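Local structure of ADP/ATP-dependent NAD(P)H-hydrate dehydratase (3RPZ) at residues A[101-115]-A[124-138]. The protein catalyses the ADP- or ATP-dependent dehydration of hydrated NADH and NADPH, probably restoring the damaged cofactors to their usable form. Sequence-based numbering, arbitrary orientation. Where two conformers were deposited one is given.
Sequences AIAIGPGLPQTESVQ and ADCPVILDAGALAKR. With NPW (beta-6-hydroxy-1,4,5,6-tetrahydronicotinamide adenine dinucleotide phosphate), chain D.
A parallel beta-alpha-beta unit, strand 101-104, helix 112-121 and strand 128-130, brings 101-115 and 124-138 together in the central sheet, and the loops after its strands reach the bound NADPH hydrate. Ile102 and Ile104 bond to strand 128-130 and its flanks through both N and O; Ile129 N to Ile102 O is the shortest of these four bonds, at 2.8 Å. On the face packed by helix 112-121, Ile102 sends CG1 and CD1 against Cys126 SG, each 3.7 Å away, while Ile104 CG2 meets Ala134 CB at 3.9 Å. The opposite side carries Ala103 and Ile129, whose CB atoms meet at 4.0 Å, Ile129 also packing on Ile225 of helix 217-231.

Beyond the strands, Gly105 O takes two N-H groups from opposite faces of its carbonyl plane: Leu108 N closes a type II turn, and Gly133 N comes across from the other segment at 3.2 Å. That turn presents Gly107 N to the ribose of the hydrate, donating to O2B at 3.0 Å, and Ala132 CB packs against the same hydroxyl. Asp131, beside Pro106, points its carboxylate near the magnesium ion and bonds Thr222.

At the helix start Thr111 OG1 caps Val114 N, and Val114 CG1 rests on Ala134. Gln115, its chain folded at chi2 (-62°), turns its amide toward the loop 134-136 after strand 128-130. NE2 donates to Ala134 O from well above the carbonyl plane, and also to a water that bridges to Gly133 O. The guanidinium of Arg138, salt-bridged to Asp119, stands at 60° to the Gln115 amide plane, and its NH1 donates edge-on to Gln115 OE1 at 2.9 Å.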
loop_
_atom_site.group_PDB
_atom_site.type_symbol
_atom_site.label_atom_id
_atom_site.label_comp_id
_atom_site.label_asym_id
_atom_site.label_seq_id
_atom_site.Cartn_x
_atom_site.Cartn_y
_atom_site.Cartn_z
ATOM N N ALA A 101 -0.699 -28.083 -5.155
ATOM C CA ALA A 101 0.538 -28.084 -4.376
ATOM C C ALA A 101 0.224 -27.406 -3.051
ATOM O O ALA A 101 -0.689 -26.546 -2.998
ATOM C CB ALA A 101 1.676 -27.349 -5.102
ATOM N N ILE A 102 0.964 -27.709 -2.005
ATOM C CA ILE A 102 0.752 -27.163 -0.657
ATOM C C ILE A 102 2.107 -26.759 -0.087
ATOM O O ILE A 102 3.068 -27.541 -0.211
ATOM C CB ILE A 102 0.092 -28.196 0.273
ATOM C CG1 ILE A 102 -1.233 -28.660 -0.326
ATOM C CG2 ILE A 102 -0.056 -27.640 1.707
ATOM C CD1 ILE A 102 -1.902 -29.815 0.440
ATOM N N ALA A 103 2.193 -25.614 0.571
ATOM C CA ALA A 103 3.347 -25.247 1.372
ATOM C C ALA A 103 2.915 -24.972 2.782
ATOM O O ALA A 103 1.877 -24.365 3.010
ATOM C CB ALA A 103 4.046 -24.012 0.800
ATOM N N ILE A 104 3.756 -25.374 3.736
ATOM C CA ILE A 104 3.498 -25.141 5.156
ATOM C C ILE A 104 4.777 -24.684 5.850
ATOM O O ILE A 104 5.853 -25.187 5.555
ATOM C CB ILE A 104 2.902 -26.394 5.871
ATOM C CG1 ILE A 104 2.600 -26.123 7.344
ATOM C CG2 ILE A 104 3.717 -27.560 5.718
ATOM C CD1 ILE A 104 1.538 -27.041 8.067
ATOM N N GLY A 105 4.677 -23.682 6.725
ATOM C CA GLY A 105 5.731 -23.383 7.678
ATOM C C GLY A 105 6.155 -21.950 7.895
ATOM O O GLY A 105 6.557 -21.631 9.002
ATOM N N PRO A 106 6.220 -21.124 6.817
ATOM C CA PRO A 106 6.728 -19.762 7.045
ATOM C C PRO A 106 5.969 -19.014 8.111
ATOM O O PRO A 106 4.755 -18.959 8.054
ATOM C CB PRO A 106 6.678 -19.130 5.666
ATOM C CG PRO A 106 6.746 -20.283 4.696
ATOM C CD PRO A 106 5.963 -21.380 5.394
ATOM N N GLY A 107 6.663 -18.476 9.101
ATOM C CA GLY A 107 6.005 -17.768 10.208
ATOM C C GLY A 107 5.132 -18.570 11.113
ATOM O O GLY A 107 4.330 -18.029 11.853
ATOM N N LEU A 108 5.282 -19.896 11.079
ATOM C CA LEU A 108 4.555 -20.769 11.999
ATOM C C LEU A 108 5.475 -21.149 13.142
ATOM O O LEU A 108 6.642 -21.433 12.919
ATOM C CB LEU A 108 4.048 -22.072 11.299
ATOM C CG LEU A 108 3.092 -21.841 10.134
ATOM C CD1 LEU A 108 2.502 -23.221 9.752
ATOM C CD2 LEU A 108 1.975 -20.883 10.506
ATOM N N PRO A 109 4.951 -21.203 14.364
ATOM C CA PRO A 109 5.762 -21.670 15.488
ATOM C C PRO A 109 6.156 -23.125 15.277
ATOM O O PRO A 109 5.431 -23.914 14.634
ATOM C CB PRO A 109 4.805 -21.607 16.656
ATOM C CG PRO A 109 3.523 -21.725 16.108
ATOM C CD PRO A 109 3.558 -20.987 14.755
ATOM N N GLN A 110 7.319 -23.506 15.776
ATOM C CA GLN A 110 7.870 -24.833 15.559
ATOM C C GLN A 110 7.328 -25.743 16.634
ATOM O O GLN A 110 8.008 -26.106 17.604
ATOM C CB GLN A 110 9.426 -24.820 15.518
ATOM C CG GLN A 110 9.998 -26.024 14.739
ATOM C CD GLN A 110 10.074 -27.299 15.539
ATOM O OE1 GLN A 110 9.282 -28.276 15.347
ATOM N NE2 GLN A 110 11.000 -27.312 16.462
ATOM N N THR A 111 6.068 -26.184 16.438
ATOM C CA THR A 111 5.336 -26.919 17.444
ATOM C C THR A 111 4.850 -28.287 16.953
ATOM O O THR A 111 4.807 -28.560 15.784
ATOM C CB THR A 111 4.115 -26.179 17.908
ATOM O OG1 THR A 111 3.209 -26.075 16.799
ATOM C CG2 THR A 111 4.494 -24.800 18.551
ATOM N N GLU A 112 4.410 -29.107 17.907
ATOM C CA GLU A 112 3.833 -30.427 17.603
ATOM C C GLU A 112 2.524 -30.251 16.859
ATOM O O GLU A 112 2.222 -31.092 15.988
ATOM C CB GLU A 112 3.605 -31.224 18.891
ATOM C CG GLU A 112 4.875 -31.604 19.597
ATOM C CD GLU A 112 4.654 -32.441 20.846
ATOM O OE1 GLU A 112 3.596 -33.110 20.963
ATOM O OE2 GLU A 112 5.569 -32.441 21.707
ATOM N N SER A 113 1.765 -29.186 17.135
ATOM C CA SER A 113 0.534 -28.989 16.359
ATOM C C SER A 113 0.835 -28.749 14.876
ATOM O O SER A 113 0.090 -29.196 13.996
ATOM C CB SER A 113 -0.299 -27.851 16.898
ATOM O OG SER A 113 -0.784 -28.199 18.153
ATOM N N VAL A 114 1.882 -27.986 14.587
ATOM C CA VAL A 114 2.298 -27.829 13.195
ATOM C C VAL A 114 2.700 -29.135 12.581
ATOM O O VAL A 114 2.306 -29.433 11.424
ATOM C CB VAL A 114 3.371 -26.760 13.081
ATOM C CG1 VAL A 114 3.931 -26.670 11.677
ATOM C CG2 VAL A 114 2.752 -25.381 13.462
ATOM N N GLN A 115 3.399 -30.006 13.342
ATOM C CA GLN A 115 3.673 -31.323 12.818
ATOM C C GLN A 115 2.465 -32.184 12.541
ATOM O O GLN A 115 2.462 -32.953 11.610
ATOM C CB GLN A 115 4.664 -32.078 13.691
ATOM C CG GLN A 115 6.067 -31.449 13.736
ATOM C CD GLN A 115 6.662 -31.452 12.382
ATOM O OE1 GLN A 115 6.777 -32.520 11.780
ATOM N NE2 GLN A 115 7.055 -30.270 11.865
ATOM N N ALA A 124 -2.469 -35.852 1.268
ATOM C CA ALA A 124 -2.910 -35.319 -0.047
ATOM C C ALA A 124 -2.028 -35.897 -1.150
ATOM O O ALA A 124 -0.936 -36.348 -0.885
ATOM C CB ALA A 124 -2.856 -33.787 -0.056
ATOM N N ASP A 125 -2.540 -35.910 -2.371
ATOM C CA ASP A 125 -1.764 -36.363 -3.522
ATOM C C ASP A 125 -1.342 -35.122 -4.289
ATOM O O ASP A 125 -1.956 -34.731 -5.297
ATOM C CB ASP A 125 -2.562 -37.290 -4.449
ATOM C CG ASP A 125 -2.933 -38.631 -3.804
ATOM O OD1 ASP A 125 -3.929 -39.195 -4.272
ATOM O OD2 ASP A 125 -2.276 -39.125 -2.862
ATOM N N CYS A 126 -0.291 -34.488 -3.791
ATOM C CA CYS A 126 0.292 -33.350 -4.462
ATOM C C CYS A 126 1.683 -33.105 -3.861
ATOM O O CYS A 126 2.000 -33.611 -2.794
ATOM C CB CYS A 126 -0.574 -32.092 -4.277
ATOM S SG CYS A 126 -0.773 -31.596 -2.544
ATOM N N PRO A 127 2.534 -32.374 -4.563
ATOM C CA PRO A 127 3.795 -31.913 -3.972
ATOM C C PRO A 127 3.505 -31.072 -2.727
ATOM O O PRO A 127 2.534 -30.280 -2.691
ATOM C CB PRO A 127 4.403 -31.048 -5.031
ATOM C CG PRO A 127 3.683 -31.377 -6.282
ATOM C CD PRO A 127 2.340 -31.856 -5.925
ATOM N N VAL A 128 4.382 -31.203 -1.756
ATOM C CA VAL A 128 4.286 -30.485 -0.475
ATOM C C VAL A 128 5.639 -29.896 -0.166
ATOM O O VAL A 128 6.662 -30.606 -0.249
ATOM C CB VAL A 128 3.813 -31.410 0.647
ATOM C CG1 VAL A 128 3.913 -30.706 2.038
ATOM C CG2 VAL A 128 2.378 -31.879 0.376
ATOM N N ILE A 129 5.673 -28.622 0.191
ATOM C CA ILE A 129 6.867 -27.940 0.657
ATOM C C ILE A 129 6.771 -27.699 2.145
ATOM O O ILE A 129 5.736 -27.248 2.657
ATOM C CB ILE A 129 6.989 -26.535 0.019
ATOM C CG1 ILE A 129 6.996 -26.618 -1.512
ATOM C CG2 ILE A 129 8.179 -25.763 0.556
ATOM C CD1 ILE A 129 6.455 -25.302 -2.175
ATOM N N LEU A 130 7.821 -28.066 2.859
ATOM C CA LEU A 130 7.947 -27.814 4.290
ATOM C C LEU A 130 9.096 -26.854 4.499
ATOM O O LEU A 130 10.215 -27.075 4.018
ATOM C CB LEU A 130 8.204 -29.078 5.116
ATOM C CG LEU A 130 7.231 -30.222 4.878
ATOM C CD1 LEU A 130 7.585 -31.407 5.800
ATOM C CD2 LEU A 130 5.790 -29.843 5.023
ATOM N N ASP A 131 8.837 -25.784 5.240
ATOM C CA ASP A 131 9.800 -24.740 5.519
ATOM C C ASP A 131 9.690 -24.304 6.962
ATOM O O ASP A 131 8.643 -24.489 7.583
ATOM C CB ASP A 131 9.546 -23.512 4.599
ATOM C CG ASP A 131 10.586 -22.448 4.693
ATOM O OD1 ASP A 131 11.758 -22.753 4.971
ATOM O OD2 ASP A 131 10.191 -21.267 4.512
ATOM N N ALA A 132 10.734 -23.684 7.461
ATOM C CA ALA A 132 10.618 -22.845 8.683
ATOM C C ALA A 132 10.027 -23.626 9.866
ATOM O O ALA A 132 10.614 -24.615 10.264
ATOM C CB ALA A 132 9.845 -21.542 8.336
ATOM N N GLY A 133 8.916 -23.182 10.432
ATOM C CA GLY A 133 8.349 -23.841 11.597
ATOM C C GLY A 133 7.846 -25.241 11.370
ATOM O O GLY A 133 7.596 -25.940 12.338
ATOM N N ALA A 134 7.688 -25.655 10.104
ATOM C CA ALA A 134 7.331 -27.035 9.760
ATOM C C ALA A 134 8.519 -27.954 9.620
ATOM O O ALA A 134 8.322 -29.169 9.387
ATOM C CB ALA A 134 6.497 -27.095 8.485
ATOM N N LEU A 135 9.752 -27.444 9.718
ATOM C CA LEU A 135 10.934 -28.283 9.682
ATOM C C LEU A 135 11.307 -28.788 11.082
ATOM O O LEU A 135 11.476 -28.009 12.013
ATOM C CB LEU A 135 12.083 -27.529 9.043
ATOM C CG LEU A 135 11.910 -27.248 7.552
ATOM C CD1 LEU A 135 13.044 -26.322 7.012
ATOM C CD2 LEU A 135 11.822 -28.519 6.661
ATOM N N ALA A 136 11.429 -30.103 11.208
ATOM C CA ALA A 136 11.761 -30.780 12.451
ATOM C C ALA A 136 12.538 -32.037 12.117
ATOM O O ALA A 136 12.586 -32.474 10.985
ATOM C CB ALA A 136 10.447 -31.150 13.209
ATOM N N LYS A 137 13.105 -32.646 13.154
ATOM C CA LYS A 137 13.747 -33.966 13.023
ATOM C C LYS A 137 12.647 -34.988 12.960
ATOM O O LYS A 137 11.923 -35.179 13.935
ATOM C CB LYS A 137 14.708 -34.211 14.193
ATOM C CG LYS A 137 15.450 -35.549 14.103
ATOM C CD LYS A 137 16.495 -35.717 15.227
ATOM C CE LYS A 137 17.618 -34.669 15.104
ATOM N NZ LYS A 137 18.845 -34.851 15.998
ATOM N N ARG A 138 12.511 -35.647 11.812
ATOM C CA ARG A 138 11.417 -36.583 11.604
ATOM C C ARG A 138 11.685 -37.425 10.361
ATOM O O ARG A 138 12.667 -37.212 9.679
ATOM C CB ARG A 138 10.078 -35.851 11.473
ATOM C CG ARG A 138 9.978 -34.935 10.268
ATOM C CD ARG A 138 8.594 -34.496 9.935
ATOM N NE ARG A 138 7.775 -35.647 9.547
ATOM C CZ ARG A 138 6.464 -35.716 9.636
ATOM N NH1 ARG A 138 5.750 -34.723 10.168
ATOM N NH2 ARG A 138 5.878 -36.809 9.198
HETATM P P NPW D . 23.900 -17.640 13.435
HETATM O O1 NPW D . 23.259 -17.535 14.801
HETATM O O2 NPW D . 23.767 -16.465 12.522
HETATM O O3 NPW D . 25.350 -18.155 13.460
HETATM P PA NPW D . 16.068 -19.426 13.093
HETATM P PB NPW D . 14.663 -17.707 11.213
HETATM C C1A NPW D . 21.521 -20.090 11.537
HETATM C C1B NPW D . 10.126 -16.696 10.453
HETATM N N1C NPW D . 10.393 -15.442 9.789
HETATM N N1D NPW D . 24.901 -20.160 7.708
HETATM C C2A NPW D . 21.786 -18.879 12.430
HETATM O O2A NPW D . 23.171 -18.887 12.709
HETATM C C2B NPW D . 10.512 -17.943 9.649
HETATM O O2B NPW D . 9.604 -18.221 8.613
HETATM C C2C NPW D . 9.516 -14.484 9.648
HETATM C C2D NPW D . 25.063 -20.417 9.014
HETATM C C3A NPW D . 20.917 -19.169 13.642
HETATM O O3A NPW D . 21.527 -20.105 14.555
HETATM C C3B NPW D . 10.475 -18.969 10.800
HETATM O O3B NPW D . 9.108 -19.361 10.984
HETATM C C3C NPW D . 9.573 -13.257 9.216
HETATM N N3D NPW D . 24.143 -20.384 9.992
HETATM C C4B NPW D . 10.963 -18.140 11.997
HETATM O O4B NPW D . 10.908 -16.730 11.632
HETATM C C4C NPW D . 10.962 -12.770 8.818
HETATM C C4D NPW D . 22.936 -20.076 9.501
HETATM O O4D NPW D . 20.146 -20.403 11.779
HETATM C C4E NPW D . 19.716 -19.827 12.990
HETATM C C5A NPW D . 22.654 -19.752 8.146
HETATM C C5B NPW D . 12.401 -18.465 12.411
HETATM O O5B NPW D . 13.257 -18.494 11.266
HETATM C C5C NPW D . 12.011 -13.618 9.513
HETATM C C5E NPW D . 18.613 -18.826 12.644
HETATM O O5E NPW D . 17.440 -19.555 12.304
HETATM C C6C NPW D . 11.764 -15.135 9.278
HETATM O O6C NPW D . 11.863 -15.516 7.909
HETATM C C6D NPW D . 23.711 -19.800 7.178
HETATM N N6D NPW D . 23.604 -19.545 5.884
HETATM N N7A NPW D . 21.335 -19.404 7.930
HETATM C C7C NPW D . 8.428 -12.416 9.026
HETATM N N7C NPW D . 8.607 -11.198 8.536
HETATM O O7C NPW D . 7.285 -12.816 9.368
HETATM C C8A NPW D . 20.776 -19.501 9.197
HETATM N N9A NPW D . 21.782 -19.920 10.110
HETATM O OA1 NPW D . 16.267 -19.237 14.539
HETATM O OA2 NPW D . 15.402 -20.602 12.576
HETATM O OA3 NPW D . 15.416 -18.049 12.579
HETATM O OB1 NPW D . 15.337 -18.225 10.022
HETATM O OB2 NPW D . 14.441 -16.232 11.322
HETATM O O HOH W 1 6.841 -28.061 13.792
#